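PDB 5UXD: macrolide 2'-phosphotransferase MphH from Brachybacterium faecium, which probably inactivates macrolide antibiotics such as azithromycin, which it binds, by transferring a phosphate group to the 2'-hydroxyl of the drug's amino sugar. Local coordinates for residues A162-E167 with Y274-L279; E169-L174 with A293-E298; R175-A180 with M266-P271. All blocks are in the same frame, centred on the assembly; numbering follows the deposited sequence.

Contact 1: residues A162-E167 with Y274-L279. With ZIT (azithromycin), chain C.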
loop_
_atom_site.group_PDB
_atom_site.type_symbol
_atom_site.label_atom_id
_atom_site.label_comp_id
_atom_site.label_asym_id
_atom_site.label_seq_id
_atom_site.Cartn_x
_atom_site.Cartn_y
_atom_site.Cartn_z
ATOM N N ALA A 162 -16.043 6.712 -16.406
ATOM C CA ALA A 162 -17.421 7.064 -16.719
ATOM C C ALA A 162 -18.184 7.448 -15.459
ATOM O O ALA A 162 -18.947 8.420 -15.459
ATOM C CB ALA A 162 -18.112 5.905 -17.439
ATOM N N ARG A 163 -17.990 6.698 -14.379
ATOM C CA ARG A 163 -18.705 6.996 -13.147
ATOM C C ARG A 163 -18.270 8.334 -12.565
ATOM O O ARG A 163 -19.116 9.140 -12.162
ATOM C CB ARG A 163 -18.501 5.867 -12.142
ATOM C CG ARG A 163 -19.283 4.626 -12.498
ATOM C CD ARG A 163 -19.050 3.495 -11.520
ATOM N NE ARG A 163 -20.008 2.418 -11.751
ATOM C CZ ARG A 163 -19.949 1.225 -11.170
ATOM N NH1 ARG A 163 -18.967 0.947 -10.320
ATOM N NH2 ARG A 163 -20.871 0.307 -11.445
ATOM N N VAL A 164 -16.958 8.595 -12.529
ATOM C CA VAL A 164 -16.466 9.864 -11.995
ATOM C C VAL A 164 -16.926 11.009 -12.882
ATOM O O VAL A 164 -17.427 12.025 -12.395
ATOM C CB VAL A 164 -14.931 9.832 -11.846
ATOM C CG1 VAL A 164 -14.382 11.222 -11.454
ATOM C CG2 VAL A 164 -14.515 8.800 -10.812
ATOM N N GLY A 165 -16.825 10.833 -14.201
ATOM C CA GLY A 165 -17.286 11.861 -15.124
ATOM C C GLY A 165 -18.761 12.193 -14.985
ATOM O O GLY A 165 -19.182 13.306 -15.310
ATOM N N ALA A 166 -19.565 11.245 -14.502
ATOM C CA ALA A 166 -20.986 11.501 -14.311
ATOM C C ALA A 166 -21.274 12.315 -13.057
ATOM O O ALA A 166 -22.318 12.971 -12.988
ATOM C CB ALA A 166 -21.762 10.184 -14.250
ATOM N N GLU A 167 -20.385 12.285 -12.066
ATOM C CA GLU A 167 -20.602 13.013 -10.826
ATOM C C GLU A 167 -19.744 14.260 -10.681
ATOM O O GLU A 167 -20.083 15.120 -9.862
ATOM C CB GLU A 167 -20.348 12.095 -9.624
ATOM C CG GLU A 167 -21.337 10.955 -9.506
ATOM C CD GLU A 167 -22.628 11.404 -8.865
ATOM O OE1 GLU A 167 -22.578 12.361 -8.058
ATOM O OE2 GLU A 167 -23.683 10.805 -9.157
ATOM N N TYR A 274 -9.392 9.730 -6.387
ATOM C CA TYR A 274 -9.998 10.670 -5.446
ATOM C C TYR A 274 -11.502 10.764 -5.663
ATOM O O TYR A 274 -12.277 10.805 -4.697
ATOM C CB TYR A 274 -9.354 12.053 -5.597
ATOM C CG TYR A 274 -9.000 12.754 -4.301
ATOM C CD1 TYR A 274 -9.846 12.706 -3.201
ATOM C CD2 TYR A 274 -7.816 13.480 -4.188
ATOM C CE1 TYR A 274 -9.512 13.352 -2.013
ATOM C CE2 TYR A 274 -7.472 14.127 -3.002
ATOM C CZ TYR A 274 -8.327 14.060 -1.918
ATOM O OH TYR A 274 -8.000 14.702 -0.734
ATOM N N GLY A 275 -11.934 10.823 -6.928
ATOM C CA GLY A 275 -13.361 10.884 -7.206
ATOM C C GLY A 275 -14.086 9.656 -6.694
ATOM O O GLY A 275 -15.147 9.760 -6.069
ATOM N N LEU A 276 -13.505 8.475 -6.939
ATOM C CA LEU A 276 -14.083 7.226 -6.452
ATOM C C LEU A 276 -14.199 7.225 -4.938
ATOM O O LEU A 276 -15.228 6.814 -4.389
ATOM C CB LEU A 276 -13.232 6.038 -6.905
ATOM C CG LEU A 276 -13.266 5.704 -8.399
ATOM C CD1 LEU A 276 -12.284 4.587 -8.722
ATOM C CD2 LEU A 276 -14.662 5.335 -8.866
ATOM N N TYR A 277 -13.137 7.651 -4.249
ATOM C CA TYR A 277 -13.159 7.705 -2.789
ATOM C C TYR A 277 -14.274 8.618 -2.300
ATOM O O TYR A 277 -15.053 8.247 -1.413
ATOM C CB TYR A 277 -11.796 8.168 -2.271
ATOM C CG TYR A 277 -11.662 8.184 -0.757
ATOM C CD1 TYR A 277 -11.382 9.362 -0.072
ATOM C CD2 TYR A 277 -11.841 7.027 -0.014
ATOM C CE1 TYR A 277 -11.266 9.380 1.312
ATOM C CE2 TYR A 277 -11.732 7.036 1.371
ATOM C CZ TYR A 277 -11.443 8.216 2.024
ATOM O OH TYR A 277 -11.335 8.227 3.394
ATOM N N ALA A 278 -14.390 9.807 -2.897
ATOM C CA ALA A 278 -15.442 10.738 -2.500
ATOM C C ALA A 278 -16.826 10.121 -2.665
ATOM O O ALA A 278 -17.687 10.275 -1.790
ATOM C CB ALA A 278 -15.326 12.034 -3.308
ATOM N N LEU A 279 -17.067 9.430 -3.786
ATOM C CA LEU A 279 -18.361 8.789 -3.999
ATOM C C LEU A 279 -18.599 7.665 -2.996
ATOM O O LEU A 279 -19.753 7.385 -2.635
ATOM C CB LEU A 279 -18.448 8.254 -5.432
ATOM C CG LEU A 279 -18.601 9.328 -6.504
ATOM C CD1 LEU A 279 -18.405 8.740 -7.885
ATOM C CD2 LEU A 279 -19.964 10.000 -6.373
HETATM C C1 ZIT C . 0.635 9.083 -3.104
HETATM C C2 ZIT C . -0.453 8.040 -2.679
HETATM C C3 ZIT C . -1.756 8.801 -2.657
HETATM C C4 ZIT C . -1.954 9.217 -1.176
HETATM C C5 ZIT C . -3.272 9.983 -0.958
HETATM C C6 ZIT C . -2.944 11.426 -0.686
HETATM C C7 ZIT C . -2.551 11.635 0.795
HETATM C C8 ZIT C . -2.225 13.144 1.040
HETATM C C9 ZIT C . -0.695 13.362 1.210
HETATM N N10 ZIT C . 0.003 13.435 -0.179
HETATM C C11 ZIT C . 1.374 12.958 -0.179
HETATM C C12 ZIT C . 1.648 12.205 -1.491
HETATM C C13 ZIT C . 2.910 11.337 -1.521
HETATM C C14 ZIT C . 2.757 10.288 -2.622
HETATM C C15 ZIT C . 4.100 9.638 -2.891
HETATM C C16 ZIT C . 3.926 8.412 -3.842
HETATM C C17 ZIT C . -0.390 6.832 -3.563
HETATM C C18 ZIT C . -1.853 7.988 -0.310
HETATM C C19 ZIT C . -4.162 12.287 -1.044
HETATM C C20 ZIT C . -2.937 13.612 2.216
HETATM C C21 ZIT C . -0.138 14.791 -0.731
HETATM C C22 ZIT C . 2.353 14.100 0.011
HETATM C C23 ZIT C . 3.147 10.614 -0.186
HETATM O O1 ZIT C . 0.482 9.743 -4.115
HETATM O O6 ZIT C . -1.852 11.845 -1.491
HETATM O O12 ZIT C . 1.718 13.103 -2.573
HETATM O O13 ZIT C . 4.047 12.173 -1.820
HETATM O O14 ZIT C . 1.842 9.255 -2.210
HETATM C C1A ZIT C . -5.166 8.738 -0.176
HETATM C C2A ZIT C . -5.721 7.997 1.022
HETATM C C3A ZIT C . -6.858 7.141 0.590
HETATM C C4A ZIT C . -7.884 7.947 -0.097
HETATM C C5A ZIT C . -7.326 8.895 -1.166
HETATM C C6A ZIT C . -8.332 9.874 -1.614
HETATM C C7A ZIT C . -8.024 7.369 2.703
HETATM C C8A ZIT C . -8.426 5.434 1.389
HETATM O O1A ZIT C . -3.993 9.438 0.144
HETATM O O2A ZIT C . -4.716 7.193 1.646
HETATM N N3A ZIT C . -7.427 6.437 1.784
HETATM O O5A ZIT C . -6.168 9.672 -0.702
HETATM C C1B ZIT C . -3.129 8.319 -4.575
HETATM C C2B ZIT C . -3.689 7.081 -5.228
HETATM C C3B ZIT C . -5.127 6.858 -4.927
HETATM C C4B ZIT C . -5.920 8.075 -5.222
HETATM C C5B ZIT C . -5.384 9.251 -4.452
HETATM C C6B ZIT C . -6.254 10.432 -4.766
HETATM C C7B ZIT C . -5.639 5.644 -5.798
HETATM C C8B ZIT C . -5.171 5.244 -3.118
HETATM O O1B ZIT C . -2.889 8.069 -3.197
HETATM O O3B ZIT C . -5.296 6.588 -3.520
HETATM O O4B ZIT C . -7.271 7.888 -4.746
HETATM O O5B ZIT C . -3.970 9.543 -4.753
#

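Contact 2: residues E169-L174 with A293-E298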
loop_
_atom_site.group_PDB
_atom_site.type_symbol
_atom_site.label_atom_id
_atom_site.label_comp_id
_atom_site.label_asym_id
_atom_site.label_seq_id
_atom_site.Cartn_x
_atom_site.Cartn_y
_atom_site.Cartn_z
ATOM N N GLU A 169 -17.212 17.421 -12.712
ATOM C CA GLU A 169 -16.663 18.063 -13.897
ATOM C C GLU A 169 -15.197 17.675 -14.041
ATOM O O GLU A 169 -14.422 17.767 -13.082
ATOM C CB GLU A 169 -16.805 19.581 -13.795
ATOM C CG GLU A 169 -17.044 20.284 -15.120
ATOM C CD GLU A 169 -18.368 19.910 -15.747
ATOM O OE1 GLU A 169 -18.361 19.355 -16.865
ATOM O OE2 GLU A 169 -19.415 20.167 -15.119
ATOM N N ILE A 170 -14.811 17.214 -15.229
ATOM C CA ILE A 170 -13.426 16.837 -15.501
ATOM C C ILE A 170 -12.888 17.756 -16.588
ATOM O O ILE A 170 -13.502 17.894 -17.652
ATOM C CB ILE A 170 -13.292 15.362 -15.916
ATOM C CG1 ILE A 170 -13.880 14.445 -14.836
ATOM C CG2 ILE A 170 -11.816 15.018 -16.195
ATOM C CD1 ILE A 170 -13.844 12.976 -15.200
ATOM N N ALA A 171 -11.750 18.387 -16.314
ATOM C CA ALA A 171 -11.128 19.263 -17.296
ATOM C C ALA A 171 -10.898 18.485 -18.583
ATOM O O ALA A 171 -10.421 17.343 -18.526
ATOM C CB ALA A 171 -9.802 19.808 -16.761
ATOM N N PRO A 172 -11.255 19.032 -19.748
ATOM C CA PRO A 172 -11.041 18.278 -20.993
ATOM C C PRO A 172 -9.606 17.819 -21.196
ATOM O O PRO A 172 -9.400 16.732 -21.746
ATOM C CB PRO A 172 -11.485 19.272 -22.073
ATOM C CG PRO A 172 -12.555 20.057 -21.395
ATOM C CD PRO A 172 -12.080 20.236 -19.975
ATOM N N ALA A 173 -8.609 18.593 -20.756
ATOM C CA ALA A 173 -7.220 18.168 -20.921
ATOM C C ALA A 173 -6.932 16.869 -20.174
ATOM O O ALA A 173 -6.178 16.022 -20.663
ATOM C CB ALA A 173 -6.271 19.273 -20.464
ATOM N N LEU A 174 -7.518 16.693 -18.982
ATOM C CA LEU A 174 -7.352 15.432 -18.259
ATOM C C LEU A 174 -8.191 14.315 -18.859
ATOM O O LEU A 174 -7.728 13.174 -18.959
ATOM C CB LEU A 174 -7.712 15.606 -16.790
ATOM C CG LEU A 174 -6.729 16.478 -16.033
ATOM C CD1 LEU A 174 -7.251 16.736 -14.634
ATOM C CD2 LEU A 174 -5.346 15.816 -16.004
ATOM N N ALA A 293 -8.959 18.346 -7.936
ATOM C CA ALA A 293 -7.976 17.573 -8.696
ATOM C C ALA A 293 -8.468 17.233 -10.098
ATOM O O ALA A 293 -7.661 17.169 -11.031
ATOM C CB ALA A 293 -7.622 16.283 -7.954
ATOM N N LEU A 294 -9.779 17.032 -10.263
ATOM C CA LEU A 294 -10.352 16.675 -11.556
ATOM C C LEU A 294 -10.563 17.875 -12.469
ATOM O O LEU A 294 -10.667 17.699 -13.687
ATOM C CB LEU A 294 -11.684 15.944 -11.340
ATOM C CG LEU A 294 -11.551 14.549 -10.716
ATOM C CD1 LEU A 294 -12.831 14.133 -10.001
ATOM C CD2 LEU A 294 -11.124 13.500 -11.772
ATOM N N ASN A 295 -10.631 19.087 -11.922
ATOM C CA ASN A 295 -10.896 20.292 -12.708
ATOM C C ASN A 295 -10.068 21.450 -12.162
ATOM O O ASN A 295 -10.600 22.410 -11.589
ATOM C CB ASN A 295 -12.388 20.621 -12.698
ATOM C CG ASN A 295 -12.722 21.800 -13.566
ATOM O OD1 ASN A 295 -12.134 21.984 -14.629
ATOM N ND2 ASN A 295 -13.661 22.623 -13.108
ATOM N N PRO A 296 -8.743 21.403 -12.338
ATOM C CA PRO A 296 -7.891 22.412 -11.710
ATOM C C PRO A 296 -8.170 23.789 -12.271
ATOM O O PRO A 296 -8.627 23.933 -13.420
ATOM C CB PRO A 296 -6.467 21.939 -12.068
ATOM C CG PRO A 296 -6.613 20.498 -12.477
ATOM C CD PRO A 296 -7.967 20.419 -13.113
ATOM N N PRO A 297 -7.913 24.842 -11.500
ATOM C CA PRO A 297 -8.088 26.199 -12.020
ATOM C C PRO A 297 -7.056 26.529 -13.088
ATOM O O PRO A 297 -6.027 25.868 -13.249
ATOM C CB PRO A 297 -7.922 27.077 -10.778
ATOM C CG PRO A 297 -7.091 26.260 -9.848
ATOM C CD PRO A 297 -7.501 24.830 -10.084
ATOM N N GLU A 298 -7.361 27.590 -13.825
ATOM C CA GLU A 298 -6.537 28.081 -14.921
ATOM C C GLU A 298 -5.295 28.812 -14.410
ATOM O O GLU A 298 -5.247 29.302 -13.276
ATOM C CB GLU A 298 -7.358 29.024 -15.805
ATOM C CG GLU A 298 -6.557 29.786 -16.888
ATOM C CD GLU A 298 -7.303 30.968 -17.487
ATOM O OE1 GLU A 298 -8.538 30.987 -17.373
ATOM O OE2 GLU A 298 -6.652 31.856 -18.108
#

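Contact 3: residues R175-A180 with M266-P271. With ZIT (azithromycin), chain C.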
loop_
_atom_site.group_PDB
_atom_site.type_symbol
_atom_site.label_atom_id
_atom_site.label_comp_id
_atom_site.label_asym_id
_atom_site.label_seq_id
_atom_site.Cartn_x
_atom_site.Cartn_y
_atom_site.Cartn_z
ATOM N N ARG A 175 -9.438 14.605 -19.228
ATOM C CA ARG A 175 -10.266 13.562 -19.822
ATOM C C ARG A 175 -9.638 13.031 -21.106
ATOM O O ARG A 175 -9.583 11.814 -21.325
ATOM C CB ARG A 175 -11.675 14.091 -20.087
ATOM C CG ARG A 175 -12.565 13.082 -20.779
ATOM C CD ARG A 175 -13.905 13.686 -21.188
ATOM N NE ARG A 175 -14.772 13.946 -20.041
ATOM C CZ ARG A 175 -15.456 13.010 -19.383
ATOM N NH1 ARG A 175 -15.367 11.733 -19.739
ATOM N NH2 ARG A 175 -16.223 13.351 -18.354
ATOM N N GLU A 176 -9.130 13.923 -21.955
ATOM C CA GLU A 176 -8.563 13.480 -23.225
ATOM C C GLU A 176 -7.290 12.665 -23.012
ATOM O O GLU A 176 -7.088 11.642 -23.671
ATOM C CB GLU A 176 -8.319 14.689 -24.125
ATOM C CG GLU A 176 -9.624 15.359 -24.517
ATOM C CD GLU A 176 -9.449 16.736 -25.134
ATOM O OE1 GLU A 176 -10.483 17.366 -25.441
ATOM O OE2 GLU A 176 -8.298 17.185 -25.325
ATOM N N ARG A 177 -6.423 13.097 -22.092
ATOM C CA ARG A 177 -5.258 12.284 -21.747
ATOM C C ARG A 177 -5.670 10.878 -21.345
ATOM O O ARG A 177 -5.109 9.884 -21.826
ATOM C CB ARG A 177 -4.476 12.919 -20.601
ATOM C CG ARG A 177 -3.124 12.247 -20.430
ATOM C CD ARG A 177 -2.324 12.814 -19.280
ATOM N NE ARG A 177 -1.104 12.043 -19.078
ATOM C CZ ARG A 177 -0.122 12.390 -18.250
ATOM N NH1 ARG A 177 -0.224 13.512 -17.544
ATOM N NH2 ARG A 177 0.960 11.632 -18.120
ATOM N N TRP A 178 -6.645 10.773 -20.436
ATOM C CA TRP A 178 -6.987 9.459 -19.894
ATOM C C TRP A 178 -7.691 8.592 -20.928
ATOM O O TRP A 178 -7.508 7.367 -20.936
ATOM C CB TRP A 178 -7.834 9.634 -18.636
ATOM C CG TRP A 178 -7.068 10.351 -17.562
ATOM C CD1 TRP A 178 -5.703 10.367 -17.397
ATOM C CD2 TRP A 178 -7.610 11.150 -16.504
ATOM N NE1 TRP A 178 -5.373 11.142 -16.307
ATOM C CE2 TRP A 178 -6.526 11.628 -15.740
ATOM C CE3 TRP A 178 -8.911 11.521 -16.138
ATOM C CZ2 TRP A 178 -6.704 12.448 -14.623
ATOM C CZ3 TRP A 178 -9.086 12.331 -15.029
ATOM C CH2 TRP A 178 -7.990 12.798 -14.293
ATOM N N GLU A 179 -8.472 9.200 -21.826
ATOM C CA GLU A 179 -9.101 8.423 -22.889
ATOM C C GLU A 179 -8.060 7.868 -23.857
ATOM O O GLU A 179 -8.188 6.735 -24.341
ATOM C CB GLU A 179 -10.134 9.285 -23.622
ATOM C CG GLU A 179 -11.440 9.453 -22.853
ATOM C CD GLU A 179 -12.341 10.537 -23.426
ATOM O OE1 GLU A 179 -11.830 11.450 -24.106
ATOM O OE2 GLU A 179 -13.565 10.480 -23.185
ATOM N N ALA A 180 -7.018 8.655 -24.147
ATOM C CA ALA A 180 -5.947 8.176 -25.016
ATOM C C ALA A 180 -5.165 7.046 -24.360
ATOM O O ALA A 180 -4.684 6.137 -25.045
ATOM C CB ALA A 180 -5.013 9.329 -25.378
ATOM N N MET A 266 -0.990 6.027 -15.586
ATOM C CA MET A 266 -1.789 5.572 -14.464
ATOM C C MET A 266 -1.652 6.493 -13.256
ATOM O O MET A 266 -2.623 6.786 -12.583
ATOM C CB MET A 266 -1.443 4.131 -14.102
ATOM C CG MET A 266 -2.368 3.526 -13.066
ATOM S SD MET A 266 -2.405 1.727 -13.137
ATOM C CE MET A 266 -0.660 1.352 -13.185
ATOM N N PHE A 267 -0.430 6.931 -12.990
ATOM C CA PHE A 267 -0.187 7.848 -11.877
ATOM C C PHE A 267 -0.911 9.163 -12.101
ATOM O O PHE A 267 -1.430 9.771 -11.155
ATOM C CB PHE A 267 1.317 8.071 -11.723
ATOM C CG PHE A 267 1.708 8.780 -10.466
ATOM C CD1 PHE A 267 1.919 8.077 -9.298
ATOM C CD2 PHE A 267 1.904 10.148 -10.467
ATOM C CE1 PHE A 267 2.301 8.729 -8.127
ATOM C CE2 PHE A 267 2.289 10.812 -9.300
ATOM C CZ PHE A 267 2.485 10.094 -8.137
ATOM N N SER A 268 -0.989 9.605 -13.361
ATOM C CA SER A 268 -1.683 10.842 -13.681
ATOM C C SER A 268 -3.187 10.738 -13.476
ATOM O O SER A 268 -3.865 11.768 -13.408
ATOM C CB SER A 268 -1.378 11.250 -15.134
ATOM O OG SER A 268 -2.290 10.647 -16.043
ATOM N N ALA A 269 -3.723 9.524 -13.397
ATOM C CA ALA A 269 -5.151 9.307 -13.224
ATOM C C ALA A 269 -5.538 9.195 -11.755
ATOM O O ALA A 269 -6.673 8.811 -11.440
ATOM C CB ALA A 269 -5.579 8.057 -13.998
ATOM N N ALA A 270 -4.616 9.529 -10.861
ATOM C CA ALA A 270 -4.934 9.627 -9.440
ATOM C C ALA A 270 -6.179 10.454 -9.142
ATOM O O ALA A 270 -6.909 10.081 -8.210
ATOM C CB ALA A 270 -3.727 10.198 -8.680
ATOM N N PRO A 271 -6.481 11.557 -9.843
ATOM C CA PRO A 271 -7.741 12.265 -9.536
ATOM C C PRO A 271 -8.976 11.394 -9.674
ATOM O O PRO A 271 -9.967 11.633 -8.972
ATOM C CB PRO A 271 -7.746 13.426 -10.535
ATOM C CG PRO A 271 -6.255 13.688 -10.783
ATOM C CD PRO A 271 -5.657 12.318 -10.808
HETATM C C1 ZIT C . 0.635 9.083 -3.104
HETATM C C2 ZIT C . -0.453 8.040 -2.679
HETATM C C3 ZIT C . -1.756 8.801 -2.657
HETATM C C4 ZIT C . -1.954 9.217 -1.176
HETATM C C5 ZIT C . -3.272 9.983 -0.958
HETATM C C6 ZIT C . -2.944 11.426 -0.686
HETATM C C7 ZIT C . -2.551 11.635 0.795
HETATM C C8 ZIT C . -2.225 13.144 1.040
HETATM C C9 ZIT C . -0.695 13.362 1.210
HETATM N N10 ZIT C . 0.003 13.435 -0.179
HETATM C C11 ZIT C . 1.374 12.958 -0.179
HETATM C C12 ZIT C . 1.648 12.205 -1.491
HETATM C C13 ZIT C . 2.910 11.337 -1.521
HETATM C C14 ZIT C . 2.757 10.288 -2.622
HETATM C C15 ZIT C . 4.100 9.638 -2.891
HETATM C C16 ZIT C . 3.926 8.412 -3.842
HETATM C C17 ZIT C . -0.390 6.832 -3.563
HETATM C C18 ZIT C . -1.853 7.988 -0.310
HETATM C C19 ZIT C . -4.162 12.287 -1.044
HETATM C C20 ZIT C . -2.937 13.612 2.216
HETATM C C21 ZIT C . -0.138 14.791 -0.731
HETATM C C22 ZIT C . 2.353 14.100 0.011
HETATM C C23 ZIT C . 3.147 10.614 -0.186
HETATM O O1 ZIT C . 0.482 9.743 -4.115
HETATM O O6 ZIT C . -1.852 11.845 -1.491
HETATM O O12 ZIT C . 1.718 13.103 -2.573
HETATM O O13 ZIT C . 4.047 12.173 -1.820
HETATM O O14 ZIT C . 1.842 9.255 -2.210
HETATM C C1A ZIT C . -5.166 8.738 -0.176
HETATM C C2A ZIT C . -5.721 7.997 1.022
HETATM C C3A ZIT C . -6.858 7.141 0.590
HETATM C C4A ZIT C . -7.884 7.947 -0.097
HETATM C C5A ZIT C . -7.326 8.895 -1.166
HETATM C C6A ZIT C . -8.332 9.874 -1.614
HETATM C C7A ZIT C . -8.024 7.369 2.703
HETATM C C8A ZIT C . -8.426 5.434 1.389
HETATM O O1A ZIT C . -3.993 9.438 0.144
HETATM O O2A ZIT C . -4.716 7.193 1.646
HETATM N N3A ZIT C . -7.427 6.437 1.784
HETATM O O5A ZIT C . -6.168 9.672 -0.702
HETATM C C1B ZIT C . -3.129 8.319 -4.575
HETATM C C2B ZIT C . -3.689 7.081 -5.228
HETATM C C3B ZIT C . -5.127 6.858 -4.927
HETATM C C4B ZIT C . -5.920 8.075 -5.222
HETATM C C5B ZIT C . -5.384 9.251 -4.452
HETATM C C6B ZIT C . -6.254 10.432 -4.766
HETATM C C7B ZIT C . -5.639 5.644 -5.798
HETATM C C8B ZIT C . -5.171 5.244 -3.118
HETATM O O1B ZIT C . -2.889 8.069 -3.197
HETATM O O3B ZIT C . -5.296 6.588 -3.520
HETATM O O4B ZIT C . -7.271 7.888 -4.746
HETATM O O5B ZIT C . -3.970 9.543 -4.753
#

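Contact 1: residues A162-E167 with Y274-L279
Val164 and Gly275 mark where helices 150-167 and 270-281 come nearest, their CA atoms 5.8 Å apart. The short axes run at 69° to each other and approach to 9.5 Å. Glycine suits this crossing because the place a CB would take is filled by Val164 CG1, and bare backbone lets Val164 CG2 come to 4.2 Å from Gly275 C. Val164 CG2 also touches Leu276 CD2, the two side chains crossing at about a right angle. With CG1 of Val164 anti to its backbone N (chi1 173°), the two methyls both lie close to Gly275 CA; CG2 goes on to Leu276, while CG1 also touches Leu294.

One turn further on, Glu167 can be followed outward. Its CB is 3.9 Å from Leu279 CD2, and CG is closer still to that methyl, at 3.6 Å, with CD1 of the same leucine also beside it. A bend at chi2 (-81°) folds the carboxylate back, so that CD and OE1 skirt CD2 as well. Glutamate fits here because its methylene carbons pack on the branched end of Leu279 while OE1 forms a salt bridge with Arg287.

Helix 270-281 turns a different face to azithromycin. The methyl C6A of the drug's amino sugar lies above the Tyr274 ring, offset toward its rim, and comes within 3.5 Å of Tyr277 CD1. C4A of that sugar stands 3.7 Å above the centre of the Tyr277 ring, so flat aromatic side chains offer broad surfaces to an apolar part of the ligand.

Helix 284-294 adjoins both partners: Leu294 touches Val164, Ala289 and Ala290 lie against Tyr274, and His286 stacks on Tyr277. Phe168, next in the chain after Glu167, packs on Ala278 and Leu279.

Contact 2: residues E169-L174 with A293-E298
Leu294 O receives the backbone N-H of Ala171 in a nearly straight hydrogen bond, 2.9 Å from N to O with 169° at the hydrogen and the donor in the carbonyl plane. The CA-H of Ile170 points to the same oxygen, with CA 3.4 Å away and an angle of 145° at its hydrogen. Leu174 CD1 stands near that oxygen too, so apolar groups screen the bond on part of its surroundings. The carbonyl is at the last turn of helix 284-294, where there is no following turn of helix to supply its usual N-H; a donor from the 169-174 segment meets it instead.

Glu169 O lies 3.5 Å from Asn295 CB, an ordinary van der Waals contact beside the hydrogen bond. Asn295 holds CG anti to its backbone N (chi1 -176°), which brings OD1 alongside the methyl of Ala171. Ala171 CB is also 4.1 Å from Pro296 CD; a methyl fits the short gap here, the CA atoms of Ala171 and Asn295 being only 4.7 Å apart. Leu174 reaches over from the first turn of its helix and places CD1 4.0 Å from Pro296 CD. That proline carbon thus meets both residues as the chain leaves the helix.

Inward, Ile170 CG1 meets Leu294 CD2, and these branched chains also touch Trp178 and Val164. The arrangement joins two helix ends, the last turn of 284-294 and Ala171, at the N-cap position of helix 172-183, within the helical C-terminal lobe of the kinase-like phosphotransferase fold.

Contact 3: residues R175-A180 with M266-P271
The indole of Trp178 and the guanidinium of Arg177 both converge on Ser268, but they use it differently: the tryptophan by its edge, the arginine by its face. Trp178 NE1 donates a hydrogen bond to Ser268 OG, which lies in the ring plane at 3.1 Å, with an angle of 145° at the hydrogen. A second, weak bond runs from the same N-H to Ser268 O, 3.3 Å from Trp178 NE1. Two acceptors of one residue thus share the single polar hydrogen of a buried ring. Ser268 OG is itself bonded to Glu265 O, which helps to fix the hydroxyl.

Arg177 comes in alongside. Its CG is anti to the backbone N (chi1 -168°) and the chain is extended from there to NE, carrying the flat group over Ser268 so that Ser268 CB stands 3.4 Å from the plane of the Arg177 guanidinium, over its centre. NE forms a salt bridge with Glu265, and the serine is small enough to lie beneath the charged group.

Ala269 CB lies over one face of the indole, 4.0 Å from the centroid of the five-membered ring of Trp178 and 17° off its normal, a CH-pi contact. At the far side of the ring system, Trp178 CH2 meets Pro271 CB at 3.8 Å, obliquely. Proline suits the first turn of helix 270-281, where its missing N-H costs no helical bond. The turn between helices 259-268 and 270-281 is therefore packed on one large aromatic side chain, and Ala270, facing elsewhere, belongs to the azithromycin pocket of this macrolide kinase.

Contacts 1, 2 and 3 lie on the same side of the chain's centre, with centres 11 to 13 Å apart. The first segments follow one another along helix 150-167, the connecting loop and helix 172-183; the partners come over eighty residues later, from helices 259-268 and 270-281 and the end of 284-294 with the loop after it. Contact 3 is nested inside the loops closed by the other two, while contacts 1 and 2 alternate along the chain. Contacts 1 and 3 share helix 270-281, contacts 2 and 3 helix 172-183. Leu294 touches Pro271 of contact 3 and Val164 of contact 1, so the three are continuous. This cluster backs the helix that supplies Ala270, Tyr274 and Tyr277 to azithromycin.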